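HAD superfamily hydrolase (Brucella suis biovar 1, PDB 6NQ4) probably acts as a phosphatase of the haloacid dehalogenase superfamily, a hydrolase with a separate cap domain over its core. Local coordinates at residues N76-H81 with C179-I184; V147-L152 with W194-L199. All coordinates share one frame; numbering follows the deposited sequence.

Interaction 1 of 2, residues N76-H81 with C179-I184; sequences NSPRPH and CANPDI. With EDO (1,2-ethanediol), chain C; PO4 (phosphate ion), chain G.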
# COMPACT_ATOMS: atom_id res chain seq x y z
N ASN A 76 -0.81 -0.63 0.25
CA ASN A 76 -0.18 -0.16 -0.99
C ASN A 76 -0.40 -1.08 -2.20
O ASN A 76 0.19 -0.83 -3.26
CB ASN A 76 1.31 0.14 -0.78
CG ASN A 76 1.54 1.56 -0.31
OD1 ASN A 76 0.60 2.38 -0.31
ND2 ASN A 76 2.76 1.89 0.07
N SER A 77 -1.22 -2.12 -2.09
CA SER A 77 -1.54 -2.92 -3.26
C SER A 77 -1.93 -2.02 -4.43
O SER A 77 -2.73 -1.09 -4.25
CB SER A 77 -2.71 -3.85 -2.96
OG SER A 77 -3.06 -4.56 -4.14
N PRO A 78 -1.42 -2.28 -5.64
CA PRO A 78 -1.85 -1.53 -6.82
C PRO A 78 -3.20 -1.96 -7.34
O PRO A 78 -3.69 -1.35 -8.30
CB PRO A 78 -0.75 -1.86 -7.84
CG PRO A 78 -0.39 -3.28 -7.49
CD PRO A 78 -0.42 -3.32 -5.98
N ARG A 79 -3.78 -3.05 -6.79
CA ARG A 79 -5.09 -3.46 -7.27
C ARG A 79 -6.18 -2.64 -6.61
O ARG A 79 -6.05 -2.24 -5.45
CB ARG A 79 -5.31 -4.94 -6.98
CG ARG A 79 -4.61 -5.84 -8.02
CD ARG A 79 -4.69 -7.30 -7.61
NE ARG A 79 -3.78 -7.55 -6.49
CZ ARG A 79 -4.06 -8.27 -5.41
NH1 ARG A 79 -5.25 -8.84 -5.24
NH2 ARG A 79 -3.13 -8.39 -4.46
N PRO A 80 -7.27 -2.36 -7.32
CA PRO A 80 -8.43 -1.76 -6.67
C PRO A 80 -8.93 -2.63 -5.53
O PRO A 80 -8.73 -3.85 -5.52
CB PRO A 80 -9.46 -1.66 -7.80
CG PRO A 80 -8.61 -1.59 -9.05
CD PRO A 80 -7.48 -2.54 -8.77
N HIS A 81 -9.60 -2.00 -4.58
CA HIS A 81 -10.04 -2.69 -3.38
C HIS A 81 -10.82 -3.99 -3.61
O HIS A 81 -10.63 -4.92 -2.80
CB HIS A 81 -10.78 -1.74 -2.42
CG HIS A 81 -12.11 -1.27 -2.94
ND1 HIS A 81 -12.23 -0.18 -3.78
CD2 HIS A 81 -13.36 -1.76 -2.78
CE1 HIS A 81 -13.50 -0.00 -4.09
NE2 HIS A 81 -14.21 -0.94 -3.49
N CYS A 179 3.29 5.61 -10.40
CA CYS A 179 3.61 4.42 -9.63
C CYS A 179 2.40 4.06 -8.78
O CYS A 179 2.02 4.83 -7.89
CB CYS A 179 4.81 4.68 -8.72
SG CYS A 179 5.18 3.29 -7.60
N ALA A 180 1.81 2.88 -9.05
CA ALA A 180 0.60 2.47 -8.33
C ALA A 180 0.88 1.76 -7.01
O ALA A 180 -0.07 1.45 -6.28
CB ALA A 180 -0.28 1.57 -9.22
N ASN A 181 2.14 1.48 -6.68
CA ASN A 181 2.49 0.81 -5.42
C ASN A 181 3.85 1.32 -4.98
O ASN A 181 4.88 0.86 -5.50
CB ASN A 181 2.50 -0.71 -5.59
CG ASN A 181 2.98 -1.42 -4.35
OD1 ASN A 181 3.21 -0.80 -3.30
ND2 ASN A 181 3.14 -2.75 -4.46
N PRO A 182 3.90 2.22 -3.99
CA PRO A 182 5.19 2.76 -3.52
C PRO A 182 6.13 1.75 -2.87
O PRO A 182 7.31 2.09 -2.72
CB PRO A 182 4.75 3.80 -2.47
CG PRO A 182 3.37 4.14 -2.80
CD PRO A 182 2.75 2.92 -3.39
N ASP A 183 5.66 0.58 -2.45
CA ASP A 183 6.54 -0.37 -1.76
C ASP A 183 7.70 -0.77 -2.67
O ASP A 183 7.54 -0.88 -3.89
CB ASP A 183 5.79 -1.67 -1.41
CG ASP A 183 4.70 -1.50 -0.33
OD1 ASP A 183 4.57 -0.41 0.27
OD2 ASP A 183 3.97 -2.50 -0.09
N ILE A 184 8.88 -0.99 -2.08
CA ILE A 184 10.01 -1.50 -2.85
C ILE A 184 9.93 -3.02 -3.00
O ILE A 184 10.12 -3.56 -4.10
CB ILE A 184 11.33 -1.08 -2.19
CG1 ILE A 184 11.39 0.43 -2.02
CG2 ILE A 184 12.54 -1.66 -2.97
CD1 ILE A 184 11.17 1.19 -3.29
C1 EDO C . 1.05 -5.73 -2.17
O1 EDO C . 1.24 -5.96 -3.57
C2 EDO C . 1.67 -4.39 -1.78
O2 EDO C . 3.10 -4.39 -1.98
P PO4 G . 0.98 -3.07 2.42
O1 PO4 G . 1.90 -3.42 3.59
O2 PO4 G . -0.31 -3.86 2.51
O3 PO4 G . 1.83 -3.61 1.25
O4 PO4 G . 0.81 -1.58 2.28

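Interaction 2 of 2, residues V147-L152 with W194-L199; sequences VVCTGL and WCAGAL. With EDO (1,2-ethanediol), chain F.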
# COMPACT_ATOMS: atom_id res chain seq x y z
N VAL A 147 3.25 6.63 -18.64
CA VAL A 147 3.51 5.29 -18.14
C VAL A 147 2.73 5.09 -16.85
O VAL A 147 2.67 5.99 -16.01
CB VAL A 147 5.02 5.09 -17.87
CG1 VAL A 147 5.27 3.70 -17.31
CG2 VAL A 147 5.82 5.31 -19.14
N VAL A 148 2.14 3.90 -16.68
CA VAL A 148 1.58 3.48 -15.40
C VAL A 148 2.25 2.18 -15.01
O VAL A 148 2.22 1.21 -15.78
CB VAL A 148 0.06 3.33 -15.46
CG1 VAL A 148 -0.49 2.82 -14.13
CG2 VAL A 148 -0.60 4.67 -15.82
N CYS A 149 2.85 2.16 -13.83
CA CYS A 149 3.56 0.98 -13.35
C CYS A 149 2.82 0.44 -12.14
O CYS A 149 2.81 1.07 -11.07
CB CYS A 149 5.00 1.33 -13.01
SG CYS A 149 5.94 -0.08 -12.38
N THR A 150 2.22 -0.73 -12.30
CA THR A 150 1.59 -1.43 -11.18
C THR A 150 2.51 -2.46 -10.56
O THR A 150 2.25 -2.87 -9.43
CB THR A 150 0.32 -2.14 -11.65
OG1 THR A 150 0.65 -3.08 -12.68
CG2 THR A 150 -0.72 -1.15 -12.16
N GLY A 151 3.58 -2.86 -11.24
CA GLY A 151 4.47 -3.89 -10.75
C GLY A 151 5.38 -4.36 -11.87
O GLY A 151 5.46 -3.73 -12.92
N LEU A 152 6.05 -5.48 -11.64
CA LEU A 152 6.87 -6.06 -12.70
C LEU A 152 6.00 -6.97 -13.57
O LEU A 152 4.97 -7.49 -13.12
CB LEU A 152 8.06 -6.84 -12.12
CG LEU A 152 9.26 -6.03 -11.59
CD1 LEU A 152 8.90 -5.09 -10.44
CD2 LEU A 152 10.37 -6.99 -11.18
N TRP A 194 9.85 -8.07 -5.72
CA TRP A 194 10.01 -6.68 -6.11
C TRP A 194 8.67 -6.08 -6.52
O TRP A 194 7.86 -6.74 -7.17
CB TRP A 194 10.97 -6.57 -7.29
CG TRP A 194 12.37 -6.95 -6.94
CD1 TRP A 194 13.03 -8.08 -7.33
CD2 TRP A 194 13.27 -6.21 -6.12
NE1 TRP A 194 14.29 -8.10 -6.79
CE2 TRP A 194 14.48 -6.95 -6.06
CE3 TRP A 194 13.19 -5.00 -5.44
CZ2 TRP A 194 15.59 -6.52 -5.32
CZ3 TRP A 194 14.29 -4.57 -4.71
CH2 TRP A 194 15.48 -5.33 -4.66
N CYS A 195 8.45 -4.81 -6.16
CA CYS A 195 7.21 -4.11 -6.44
C CYS A 195 7.45 -2.90 -7.33
O CYS A 195 8.58 -2.53 -7.64
CB CYS A 195 6.57 -3.63 -5.14
SG CYS A 195 6.09 -4.92 -4.00
N ALA A 196 6.35 -2.25 -7.70
CA ALA A 196 6.41 -1.09 -8.59
C ALA A 196 7.32 -0.00 -8.04
O ALA A 196 7.97 0.71 -8.82
CB ALA A 196 5.01 -0.52 -8.80
N GLY A 197 7.35 0.17 -6.72
CA GLY A 197 8.16 1.22 -6.12
C GLY A 197 9.63 1.07 -6.42
O GLY A 197 10.36 2.07 -6.47
N ALA A 198 10.11 -0.17 -6.58
CA ALA A 198 11.51 -0.36 -6.96
C ALA A 198 11.78 0.24 -8.33
O ALA A 198 12.83 0.86 -8.55
CB ALA A 198 11.81 -1.85 -6.97
N LEU A 199 10.85 0.07 -9.27
CA LEU A 199 11.01 0.64 -10.60
C LEU A 199 10.84 2.16 -10.57
O LEU A 199 11.58 2.88 -11.25
CB LEU A 199 10.03 0.00 -11.58
CG LEU A 199 10.14 -1.51 -11.75
CD1 LEU A 199 9.21 -2.01 -12.87
CD2 LEU A 199 11.56 -1.96 -12.03
C1 EDO F . 11.99 -12.29 -7.91
O1 EDO F . 13.09 -11.64 -8.55
C2 EDO F . 11.43 -11.37 -6.84
O2 EDO F . 10.62 -10.32 -7.43
O HOH W 1 3.73 -3.55 -7.27
O HOH W 2 5.75 -6.56 -8.95

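Interaction 1 of 2, residues N76-H81 with C179-I184
N76 and D183 make the direct polar link between 76-81 and 179-184, and the side chain of N76 can be followed outward from its root. CB lies 3.3 Å from N181 OD1. One bond further, CG is 3.6 Å from P182 CD, the two side chains crossing at about a right angle. At the tip, OD1 and ND2 both pack along CD and CG of the same proline while the amide divides its polar work: OD1 accepts from the backbone N of K215, and ND2 donates to D183 OD1 over 2.9 Å at an N-H...O angle of 166°. The bond is nearly straight, yet it reaches the carboxylate from above, 43° out of its plane. Both ends of the amide are thus held, which fixes its rotation.

N181 fixes the backbone of the acceptor residue. With CG anti to the backbone N (chi1 174°), its amide lies beside its own carbonyl carbon, on the way to D183, and OD1 receives D183 N at 2.9 Å from above the carbonyl plane, an Asx turn. The same OD1 lies 3.0 Å from N76 O; since both are acceptors, this is close packing and not a bond. N181 ND2 donates to O2 of an ethanediol at 3.0 Å, and that hydroxyl donates to D183 OD2 at 2.8 Å, so the diol, probably from the crystallisation liquor, bridges N181 and D183 within 179-184. P78 CB touches A180 CB at 3.7 Å.

Segment 76-81 directly follows T75, at the place expected for the HAD motif II Ser/Thr, and leads into helix 81-90. Segment 179-184 leaves strand 177-179 of the five-stranded sheet. S104 of helix 104-114 touches N76 and P182, in a buried contact consistent with a HAD core-cap interface.

Interaction 2 of 2, residues V147-L152 with W194-L199
The chain of 147-152 leaves its strand after C149 and passes the N-terminal part of helix 196-205 at G151, whose CA is 4.0 Å from the CA of A196; this glycine has phi/psi of 166°/-167°, a fully extended conformation that suits a residue without a side chain. The methyl of A196 meets the turning backbone, its CB 3.5 Å from C149 O and also against the C of T150 and the N of G151. C149 approaches the same methyl with its sulfur: SG, anti to its own N (chi1 179°) and therefore on the side of the carbonyl carbon, comes to 3.7 Å from A196 CB and 3.8 Å from L199 CD1.

L152 closes the other end with two branches used differently. CD1 meets L199 CD1 at 3.9 Å and packs against the carbonyl oxygens of W194 and C195. CD2 lies 4.0 Å from W194 CB, the two side chains running side by side in the same direction, so the indole ring itself is not what L152 touches.

No direct hydrogen bond joins the segments; water supplies the polar links. One water donates to T150 O at 2.7 Å and accepts from A196 N at 3.0 Å, satisfying the A196 N-H. A second lies between L152 N and W194 O.

Strand 146-149 runs between strands 118-122 and 177-179 of the five-stranded parallel sheet, and helix 196-205 lies against that sheet. L199 reaches I122 on one neighbouring strand and A196 reaches C179 on the other, so these two residues touch both strands that flank 146-149. W194 ends strand 191-194 of the two-stranded hairpin, so the contact joins the hairpin, the helix and the end of a central strand.

The two contacts have centres 8 Å apart, and their segments 147-152 and 179-184 run off the C-terminal ends of adjacent parallel strands, 146-149 and 177-179. Two probable backbone hydrogen bonds tie them: A180 N to C149 O at 2.9 Å and C195 N to I184 O, also 2.9 Å. P78 CG further packs against T150 O at 3.3 Å. Interaction 1 borders what is probably the active site: N76 N donates to O4 of a phosphate, probably from the crystallisation liquor, at 2.8 Å, an ion also bonded by T75, K215 and W44, and the D183 side chain is about 6 Å from the sodium bound at D42, W44 and D246. Interaction 2 is farther from the metal, the C195 side chain being about 10 Å from it.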